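Local coordinates for protein GMP reductase (Trypanosoma brucei brucei, PDB 6JIG) that probably catalyses the NADPH-dependent reductive deamination of GMP to IMP and binds guanine nucleotides at a catalytic and a second, regulatory site, at residues A[49-52]-A[56-59]; A[74-79]-A[399-404]; A[233-238]-A[246-251]. The protein carries 1 engineered substitution. All blocks are in the same frame, centred on the assembly; numbering follows the deposited sequence.

Contact 1 (A[49-52]-A[56-59]); sequences IVAS and TVCE. With 5GP (guanosine-5'-monophosphate), chain B.
The flat group here is the peptide carbonyl of S52, met by the side chains of V57 and C58; aromatic rings play no part. C58 CB approaches S52 O to 3.1 Å, a tight carbon-to-oxygen approach, and V57 CG1 reaches the same S52 O at 3.6 Å. V57 sets CG1 anti to its backbone N (chi1 174°), which carries that methyl to the S52 backbone and leaves CG1 4.4 Å from A51 CB. A51 CB in turn lies 4.3 Å from C58 CB, closing a small apolar cluster. Outside it, M62 and M66 of helix 60-68 cover A51, and A63 of that helix touches C58.

S52 itself faces two ways. Its backbone carries the packing, while OG, anti to the backbone N, extends to the bound GMP and hydrogen-bonds O3' of the ribose at 2.8 Å. D351 and G374, other GMP-binding residues, lie close to this serine. The two segments share no hydrogen bond, so the fit rests on carbons of V57 and C58 set against the S52 carbonyl oxygen, with looser apolar contacts at A51. This implies that the ribose-binding serine meets the loop through van der Waals contact at its carbonyl.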
loop_
_atom_site.group_PDB
_atom_site.type_symbol
_atom_site.label_atom_id
_atom_site.label_comp_id
_atom_site.label_asym_id
_atom_site.label_seq_id
_atom_site.Cartn_x
_atom_site.Cartn_y
_atom_site.Cartn_z
ATOM N N ILE A 49 -14.109 28.910 23.378
ATOM C CA ILE A 49 -14.411 27.696 22.621
ATOM C C ILE A 49 -15.925 27.536 22.541
ATOM O O ILE A 49 -16.604 27.523 23.575
ATOM C CB ILE A 49 -13.787 26.447 23.273
ATOM C CG1 ILE A 49 -12.343 26.704 23.714
ATOM C CG2 ILE A 49 -13.870 25.259 22.316
ATOM C CD1 ILE A 49 -11.423 26.988 22.582
ATOM N N VAL A 50 -16.444 27.398 21.324
ATOM C CA VAL A 50 -17.869 27.213 21.061
ATOM C C VAL A 50 -18.039 25.891 20.322
ATOM O O VAL A 50 -17.405 25.673 19.280
ATOM C CB VAL A 50 -18.451 28.371 20.237
ATOM C CG1 VAL A 50 -19.954 28.183 20.029
ATOM C CG2 VAL A 50 -18.171 29.717 20.912
ATOM N N ALA A 51 -18.878 25.004 20.855
ATOM C CA ALA A 51 -19.180 23.764 20.144
ATOM C C ALA A 51 -20.129 24.030 18.981
ATOM O O ALA A 51 -21.129 24.735 19.127
ATOM C CB ALA A 51 -19.797 22.731 21.091
ATOM N N SER A 52 -19.823 23.436 17.831
ATOM C CA SER A 52 -20.569 23.691 16.609
ATOM C C SER A 52 -21.997 23.164 16.689
ATOM O O SER A 52 -22.235 22.057 17.183
ATOM C CB SER A 52 -19.871 23.038 15.417
ATOM O OG SER A 52 -20.585 23.292 14.220
ATOM N N THR A 56 -23.884 16.090 14.721
ATOM C CA THR A 56 -22.917 15.123 15.220
ATOM C C THR A 56 -21.977 15.725 16.262
ATOM O O THR A 56 -21.018 15.065 16.675
ATOM C CB THR A 56 -22.101 14.531 14.064
ATOM O OG1 THR A 56 -21.480 15.590 13.327
ATOM C CG2 THR A 56 -22.998 13.742 13.123
ATOM N N VAL A 57 -22.224 16.955 16.702
ATOM C CA VAL A 57 -21.326 17.597 17.659
ATOM C C VAL A 57 -22.068 18.027 18.922
ATOM O O VAL A 57 -21.690 17.634 20.031
ATOM C CB VAL A 57 -20.590 18.792 17.016
ATOM C CG1 VAL A 57 -19.777 19.515 18.061
ATOM C CG2 VAL A 57 -19.670 18.320 15.873
ATOM N N CYS A 58 -23.129 18.823 18.786
ATOM C CA CYS A 58 -23.703 19.497 19.957
ATOM C C CYS A 58 -25.189 19.187 20.150
ATOM O O CYS A 58 -26.052 19.808 19.521
ATOM C CB CYS A 58 -23.486 21.004 19.872
ATOM S SG CYS A 58 -23.963 21.850 21.448
ATOM N N GLU A 59 -25.486 18.263 21.064
ATOM C CA GLU A 59 -26.822 18.228 21.658
ATOM C C GLU A 59 -26.658 18.482 23.155
ATOM O O GLU A 59 -25.690 19.140 23.555
ATOM C CB GLU A 59 -27.537 16.918 21.308
ATOM C CG GLU A 59 -27.833 16.885 19.780
ATOM C CD GLU A 59 -28.689 15.719 19.299
ATOM O OE1 GLU A 59 -29.199 15.813 18.163
ATOM O OE2 GLU A 59 -28.837 14.713 20.021
HETATM P P 5GP B . -14.895 22.007 11.488
HETATM O O1P 5GP B . -13.786 22.176 10.462
HETATM O O2P 5GP B . -15.493 20.614 11.508
HETATM O O3P 5GP B . -14.568 22.561 12.852
HETATM O "O5'" 5GP B . -16.002 23.012 10.931
HETATM C "C5'" 5GP B . -17.343 23.017 11.396
HETATM C "C4'" 5GP B . -18.152 24.085 10.688
HETATM O "O4'" 5GP B . -18.403 23.678 9.323
HETATM C "C3'" 5GP B . -19.549 24.348 11.235
HETATM O "O3'" 5GP B . -19.552 25.146 12.413
HETATM C "C2'" 5GP B . -20.272 24.984 10.034
HETATM O "O2'" 5GP B . -20.009 26.377 9.927
HETATM C "C1'" 5GP B . -19.574 24.313 8.847
HETATM N N9 5GP B . -20.413 23.296 8.202
HETATM C C8 5GP B . -21.012 22.243 8.780
HETATM N N7 5GP B . -21.662 21.549 7.810
HETATM C C5 5GP B . -21.432 22.178 6.631
HETATM C C6 5GP B . -21.814 21.940 5.318
HETATM O O6 5GP B . -22.517 20.943 5.055
HETATM N N1 5GP B . -21.419 22.785 4.352
HETATM C C2 5GP B . -20.659 23.856 4.626
HETATM N N2 5GP B . -20.273 24.686 3.631
HETATM N N3 5GP B . -20.256 24.111 5.894
HETATM C C4 5GP B . -20.641 23.281 6.891
#

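Contact 2 (A[74-79]-A[399-404]); sequences ILHRFC and RGMAGF. With 5GP (guanosine-5'-monophosphate), chain B.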
loop_
_atom_site.group_PDB
_atom_site.type_symbol
_atom_site.label_atom_id
_atom_site.label_comp_id
_atom_site.label_asym_id
_atom_site.label_seq_id
_atom_site.Cartn_x
_atom_site.Cartn_y
_atom_site.Cartn_z
ATOM N N ILE A 74 -23.776 25.486 20.900
ATOM C CA ILE A 74 -24.929 25.971 20.142
ATOM C C ILE A 74 -25.732 24.752 19.694
ATOM O O ILE A 74 -25.270 23.959 18.860
ATOM C CB ILE A 74 -24.522 26.825 18.933
ATOM C CG1 ILE A 74 -23.588 27.967 19.328
ATOM C CG2 ILE A 74 -25.769 27.368 18.227
ATOM C CD1 ILE A 74 -24.143 28.902 20.423
ATOM N N LEU A 75 -26.939 24.609 20.235
ATOM C CA LEU A 75 -27.811 23.489 19.886
ATOM C C LEU A 75 -28.263 23.570 18.432
ATOM O O LEU A 75 -28.777 24.601 17.984
ATOM C CB LEU A 75 -29.037 23.480 20.800
ATOM C CG LEU A 75 -28.743 23.256 22.283
ATOM C CD1 LEU A 75 -30.023 23.448 23.121
ATOM C CD2 LEU A 75 -28.137 21.883 22.536
ATOM N N HIS A 76 -28.106 22.466 17.700
ATOM C CA HIS A 76 -28.428 22.464 16.284
ATOM C C HIS A 76 -29.946 22.436 16.085
ATOM O O HIS A 76 -30.712 22.086 16.995
ATOM C CB HIS A 76 -27.764 21.272 15.591
ATOM C CG HIS A 76 -28.421 19.964 15.887
ATOM N ND1 HIS A 76 -29.479 19.482 15.144
ATOM C CD2 HIS A 76 -28.171 19.033 16.835
ATOM C CE1 HIS A 76 -29.861 18.315 15.634
ATOM N NE2 HIS A 76 -29.085 18.021 16.663
ATOM N N ARG A 77 -30.376 22.829 14.882
ATOM C CA ARG A 77 -31.787 22.991 14.549
ATOM C C ARG A 77 -32.310 21.909 13.610
ATOM O O ARG A 77 -33.427 22.031 13.094
ATOM C CB ARG A 77 -32.022 24.370 13.931
ATOM C CG ARG A 77 -31.455 24.522 12.503
ATOM C CD ARG A 77 -31.664 25.927 11.970
ATOM N NE ARG A 77 -30.768 26.246 10.853
ATOM C CZ ARG A 77 -31.156 26.294 9.584
ATOM N NH1 ARG A 77 -32.420 26.038 9.268
ATOM N NH2 ARG A 77 -30.285 26.602 8.629
ATOM N N PHE A 78 -31.543 20.851 13.379
ATOM C CA PHE A 78 -32.005 19.753 12.534
ATOM C C PHE A 78 -32.796 18.757 13.380
ATOM O O PHE A 78 -32.478 17.580 13.514
ATOM C CB PHE A 78 -30.828 19.100 11.825
ATOM C CG PHE A 78 -30.356 19.873 10.617
ATOM C CD1 PHE A 78 -30.561 21.238 10.532
ATOM C CD2 PHE A 78 -29.715 19.233 9.559
ATOM C CE1 PHE A 78 -30.139 21.965 9.438
ATOM C CE2 PHE A 78 -29.289 19.956 8.453
ATOM C CZ PHE A 78 -29.504 21.326 8.393
ATOM N N CYS A 79 -33.835 19.297 13.994
ATOM C CA CYS A 79 -34.759 18.577 14.849
ATOM C C CYS A 79 -36.057 19.367 14.856
ATOM O O CYS A 79 -36.118 20.505 14.385
ATOM C CB CYS A 79 -34.205 18.406 16.261
ATOM S SG CYS A 79 -33.449 19.920 16.882
ATOM N N ARG A 399 -20.767 14.566 10.017
ATOM C CA ARG A 399 -21.402 14.782 8.725
ATOM C C ARG A 399 -21.785 16.245 8.555
ATOM O O ARG A 399 -22.149 16.933 9.515
ATOM C CB ARG A 399 -22.633 13.880 8.552
ATOM C CG ARG A 399 -23.809 14.238 9.440
ATOM C CD ARG A 399 -24.821 13.119 9.439
ATOM N NE ARG A 399 -25.986 13.437 10.257
ATOM C CZ ARG A 399 -26.927 12.553 10.572
ATOM N NH1 ARG A 399 -26.825 11.304 10.131
ATOM N NH2 ARG A 399 -27.962 12.914 11.323
ATOM N N GLY A 400 -21.701 16.706 7.309
ATOM C CA GLY A 400 -22.065 18.075 7.008
ATOM C C GLY A 400 -23.561 18.296 7.106
ATOM O O GLY A 400 -24.366 17.415 6.804
ATOM N N MET A 401 -23.930 19.502 7.549
ATOM C CA MET A 401 -25.332 19.888 7.665
ATOM C C MET A 401 -25.962 20.241 6.321
ATOM O O MET A 401 -27.187 20.393 6.249
ATOM C CB MET A 401 -25.468 21.060 8.642
ATOM C CG MET A 401 -25.015 20.716 10.070
ATOM S SD MET A 401 -26.130 19.538 10.902
ATOM C CE MET A 401 -27.308 20.678 11.648
ATOM N N ALA A 402 -25.162 20.369 5.259
ATOM C CA ALA A 402 -25.673 20.491 3.899
ATOM C C ALA A 402 -25.513 19.195 3.109
ATOM O O ALA A 402 -25.708 19.196 1.890
ATOM C CB ALA A 402 -24.985 21.648 3.169
ATOM N N GLY A 403 -25.156 18.090 3.777
ATOM C CA GLY A 403 -25.031 16.802 3.130
ATOM C C GLY A 403 -26.320 15.989 3.194
ATOM O O GLY A 403 -27.323 16.389 3.789
ATOM N N PHE A 404 -26.275 14.811 2.563
ATOM C CA PHE A 404 -27.472 13.976 2.482
ATOM C C PHE A 404 -27.852 13.404 3.846
ATOM O O PHE A 404 -29.034 13.392 4.210
ATOM C CB PHE A 404 -27.262 12.848 1.468
ATOM C CG PHE A 404 -27.532 13.253 0.047
ATOM C CD1 PHE A 404 -28.653 14.004 -0.273
ATOM C CD2 PHE A 404 -26.664 12.884 -0.970
ATOM C CE1 PHE A 404 -28.903 14.377 -1.585
ATOM C CE2 PHE A 404 -26.910 13.253 -2.284
ATOM C CZ PHE A 404 -28.031 14.000 -2.589
HETATM P P 5GP B . -14.895 22.007 11.488
HETATM O O1P 5GP B . -13.786 22.176 10.462
HETATM O O2P 5GP B . -15.493 20.614 11.508
HETATM O O3P 5GP B . -14.568 22.561 12.852
HETATM O "O5'" 5GP B . -16.002 23.012 10.931
HETATM C "C5'" 5GP B . -17.343 23.017 11.396
HETATM C "C4'" 5GP B . -18.152 24.085 10.688
HETATM O "O4'" 5GP B . -18.403 23.678 9.323
HETATM C "C3'" 5GP B . -19.549 24.348 11.235
HETATM O "O3'" 5GP B . -19.552 25.146 12.413
HETATM C "C2'" 5GP B . -20.272 24.984 10.034
HETATM O "O2'" 5GP B . -20.009 26.377 9.927
HETATM C "C1'" 5GP B . -19.574 24.313 8.847
HETATM N N9 5GP B . -20.413 23.296 8.202
HETATM C C8 5GP B . -21.012 22.243 8.780
HETATM N N7 5GP B . -21.662 21.549 7.810
HETATM C C5 5GP B . -21.432 22.178 6.631
HETATM C C6 5GP B . -21.814 21.940 5.318
HETATM O O6 5GP B . -22.517 20.943 5.055
HETATM N N1 5GP B . -21.419 22.785 4.352
HETATM C C2 5GP B . -20.659 23.856 4.626
HETATM N N2 5GP B . -20.273 24.686 3.631
HETATM N N3 5GP B . -20.256 24.111 5.894
HETATM C C4 5GP B . -20.641 23.281 6.891
#
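A Met-aromatic contact at the GMP site joins the loop after barrel strand 72-75 to the loop that binds the purine, with F78 and M401 as its partners. M401 CE sits over one face of the F78 ring, 3.4 Å from its centroid and 15° off the ring normal, a CH-pi contact. M401 SD follows over the face at 4.2 Å from that centroid. The methionine chain is bent at chi2 and chi3, folding its methyl back onto the phenyl. The ring also meets the loop backbone, with F78 CE2 3.1 Å from M401 O. H76 adds a lighter touch through CB, 4.0 Å from M401 CE.

The same methionine serves the nucleotide with its backbone. M401 N hydrogen-bonds N7 of GMP at 3.1 Å with a nearly straight N-H line (165°). The next amide, A402 N, hydrogen-bonds O6 of GMP at 2.7 Å. Two successive amides of the type I turn from G400 to G403 thus read the purine edge carrying N7 and O6, while the side chain of M401 packs against F78. F78 is the centre of an inverse gamma turn, and its amide, F78 N, makes a bent hydrogen bond (139°) to the H76 side chain at ND1, 3.0 Å, with the donor tilted somewhat out of the imidazole plane. At the other ring nitrogen, H76 NE2 is hydrogen-bonded to E59, which steadies the imidazole.

Further out, F78 also packs on A406 and K410 of helix 404-414, which starts just past the turn, and R399, at the end of strand 393-399, forms a salt bridge with D55. On the barrel side, L75 packs on L88 of helix 81-93 and pairs through its backbone with strand 232-235.

Contact 3 (A[233-238]-A[246-251]); sequences AAVGVK and IRLVEA
L248 reaches from helix 239-251 onto strand 232-235 and carries the whole contact. Its CD1 is shared by two strand residues, lying 3.6 Å from A233 CB and 3.6 Å from V235 CG1, while L248 CD2 adds a second touch on A233 CB at 3.8 Å. One branch therefore bridges the two residues whose side chains point outward from the barrel, and the other packs on the alanine alone. A chi1 of -72° sets L248 CG anti to the carbonyl carbon, from where both methyls reach the strand. V235 offers CG1 alone, likewise anti to its carbonyl carbon (chi1 -58°), and the two side chains run past each other in opposite directions.

A234, between them, turns its CB away from the helix toward N53, and its O is hydrogen-bonded to Q84 of helix 81-93. Q84 also packs on A233 and L248, and L256 of the next strand, 255-259, covers L248 further. Beyond the strand, D241 early in the helix takes a hydrogen bond from K238 N, tying the connecting turn to the helix start.

Strand 233-235 and helix 246-251 run antiparallel at 169°, their axes 9.7 Å apart at closest approach, as expected for the first half of a beta-alpha-beta crossover in a TIM barrel. Methyl groups carry the side-chain contact, which implies that at this point the helix meets the barrel wall through dispersion and buried apolar surface, with no directional bond between the two segments.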
loop_
_atom_site.group_PDB
_atom_site.type_symbol
_atom_site.label_atom_id
_atom_site.label_comp_id
_atom_site.label_asym_id
_atom_site.label_seq_id
_atom_site.Cartn_x
_atom_site.Cartn_y
_atom_site.Cartn_z
ATOM N N ALA A 233 -28.751 28.438 20.756
ATOM C CA ALA A 233 -29.519 27.611 19.840
ATOM C C ALA A 233 -29.557 28.265 18.468
ATOM O O ALA A 233 -29.671 29.493 18.364
ATOM C CB ALA A 233 -30.945 27.390 20.370
ATOM N N ALA A 234 -29.448 27.436 17.419
ATOM C CA ALA A 234 -29.472 27.891 16.040
ATOM C C ALA A 234 -30.900 27.922 15.507
ATOM O O ALA A 234 -31.738 27.101 15.887
ATOM C CB ALA A 234 -28.628 26.979 15.146
ATOM N N VAL A 235 -31.160 28.895 14.633
ATOM C CA VAL A 235 -32.383 29.006 13.843
ATOM C C VAL A 235 -32.007 29.343 12.408
ATOM O O VAL A 235 -30.924 29.860 12.128
ATOM C CB VAL A 235 -33.342 30.088 14.378
ATOM C CG1 VAL A 235 -33.714 29.806 15.822
ATOM C CG2 VAL A 235 -32.720 31.482 14.208
ATOM N N GLY A 236 -32.935 29.069 11.499
ATOM C CA GLY A 236 -32.808 29.436 10.103
ATOM C C GLY A 236 -33.446 30.775 9.807
ATOM O O GLY A 236 -33.568 31.639 10.681
ATOM N N VAL A 237 -33.868 30.956 8.554
ATOM C CA VAL A 237 -34.312 32.273 8.113
ATOM C C VAL A 237 -35.696 32.181 7.482
ATOM O O VAL A 237 -36.165 33.144 6.866
ATOM C CB VAL A 237 -33.318 32.903 7.119
ATOM C CG1 VAL A 237 -31.956 33.101 7.785
ATOM C CG2 VAL A 237 -33.200 32.043 5.861
ATOM N N LYS A 238 -36.340 31.023 7.609
ATOM C CA LYS A 238 -37.655 30.820 7.021
ATOM C C LYS A 238 -38.737 31.371 7.953
ATOM O O LYS A 238 -38.487 31.701 9.118
ATOM C CB LYS A 238 -37.889 29.339 6.727
ATOM C CG LYS A 238 -37.104 28.797 5.531
ATOM N N ILE A 246 -38.895 32.004 18.954
ATOM C CA ILE A 246 -39.697 32.419 20.105
ATOM C C ILE A 246 -39.709 31.323 21.157
ATOM O O ILE A 246 -39.480 31.572 22.346
ATOM C CB ILE A 246 -41.124 32.789 19.660
ATOM C CG1 ILE A 246 -41.141 34.172 19.014
ATOM C CG2 ILE A 246 -42.083 32.754 20.862
ATOM C CD1 ILE A 246 -42.234 34.342 17.950
ATOM N N ARG A 247 -39.949 30.084 20.727
ATOM C CA ARG A 247 -40.036 28.971 21.667
ATOM C C ARG A 247 -38.683 28.626 22.287
ATOM O O ARG A 247 -38.625 28.224 23.457
ATOM C CB ARG A 247 -40.660 27.770 20.960
ATOM C CG ARG A 247 -42.131 28.056 20.566
ATOM C CD ARG A 247 -42.753 26.985 19.692
ATOM N NE ARG A 247 -42.667 25.668 20.308
ATOM C CZ ARG A 247 -43.042 24.541 19.711
ATOM N NH1 ARG A 247 -43.545 24.579 18.483
ATOM N NH2 ARG A 247 -42.907 23.375 20.338
ATOM N N LEU A 248 -37.587 28.782 21.536
ATOM C CA LEU A 248 -36.265 28.574 22.121
ATOM C C LEU A 248 -35.985 29.581 23.228
ATOM O O LEU A 248 -35.441 29.223 24.281
ATOM C CB LEU A 248 -35.186 28.680 21.041
ATOM C CG LEU A 248 -35.098 27.523 20.046
ATOM C CD1 LEU A 248 -34.224 27.911 18.855
ATOM C CD2 LEU A 248 -34.543 26.284 20.741
ATOM N N VAL A 249 -36.322 30.852 22.997
ATOM C CA VAL A 249 -36.100 31.863 24.024
ATOM C C VAL A 249 -36.942 31.557 25.259
ATOM O O VAL A 249 -36.459 31.651 26.394
ATOM C CB VAL A 249 -36.380 33.270 23.462
ATOM C CG1 VAL A 249 -36.308 34.320 24.563
ATOM C CG2 VAL A 249 -35.352 33.610 22.377
ATOM N N GLU A 250 -38.195 31.134 25.052
ATOM C CA GLU A 250 -39.043 30.723 26.173
ATOM C C GLU A 250 -38.441 29.553 26.934
ATOM O O GLU A 250 -38.599 29.457 28.157
ATOM C CB GLU A 250 -40.433 30.349 25.669
ATOM C CG GLU A 250 -41.294 31.546 25.356
ATOM C CD GLU A 250 -42.547 31.181 24.589
ATOM O OE1 GLU A 250 -42.804 29.966 24.385
ATOM O OE2 GLU A 250 -43.272 32.121 24.193
ATOM N N ALA A 251 -37.751 28.652 26.232
ATOM C CA ALA A 251 -37.135 27.508 26.885
ATOM C C ALA A 251 -35.860 27.873 27.628
ATOM O O ALA A 251 -35.386 27.070 28.438
ATOM C CB ALA A 251 -36.845 26.404 25.864
#

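The three contacts lie on consecutive strands of one parallel eight-stranded barrel: 49-51 in contact 1, 72-75 in contact 2 and 232-235 in contact 3. Backbone bonds join them in turn, A51 O to I74 N at 3.3 Å and L75 O to A234 N at 3.0 Å. The centres of contact 1 and contact 2 are about 11 Å apart. Those of contact 2 and contact 3 are about 15 Å apart, and those of contact 1 and contact 3 about 17 Å. Along the chain contact 1 comes first, and contact 3 falls between the two segments of contact 2, as do both CBS ranges. Contacts 1 and 2 address the ribose and purine of the same GMP, whereas contact 3 packs the barrel's outer layer.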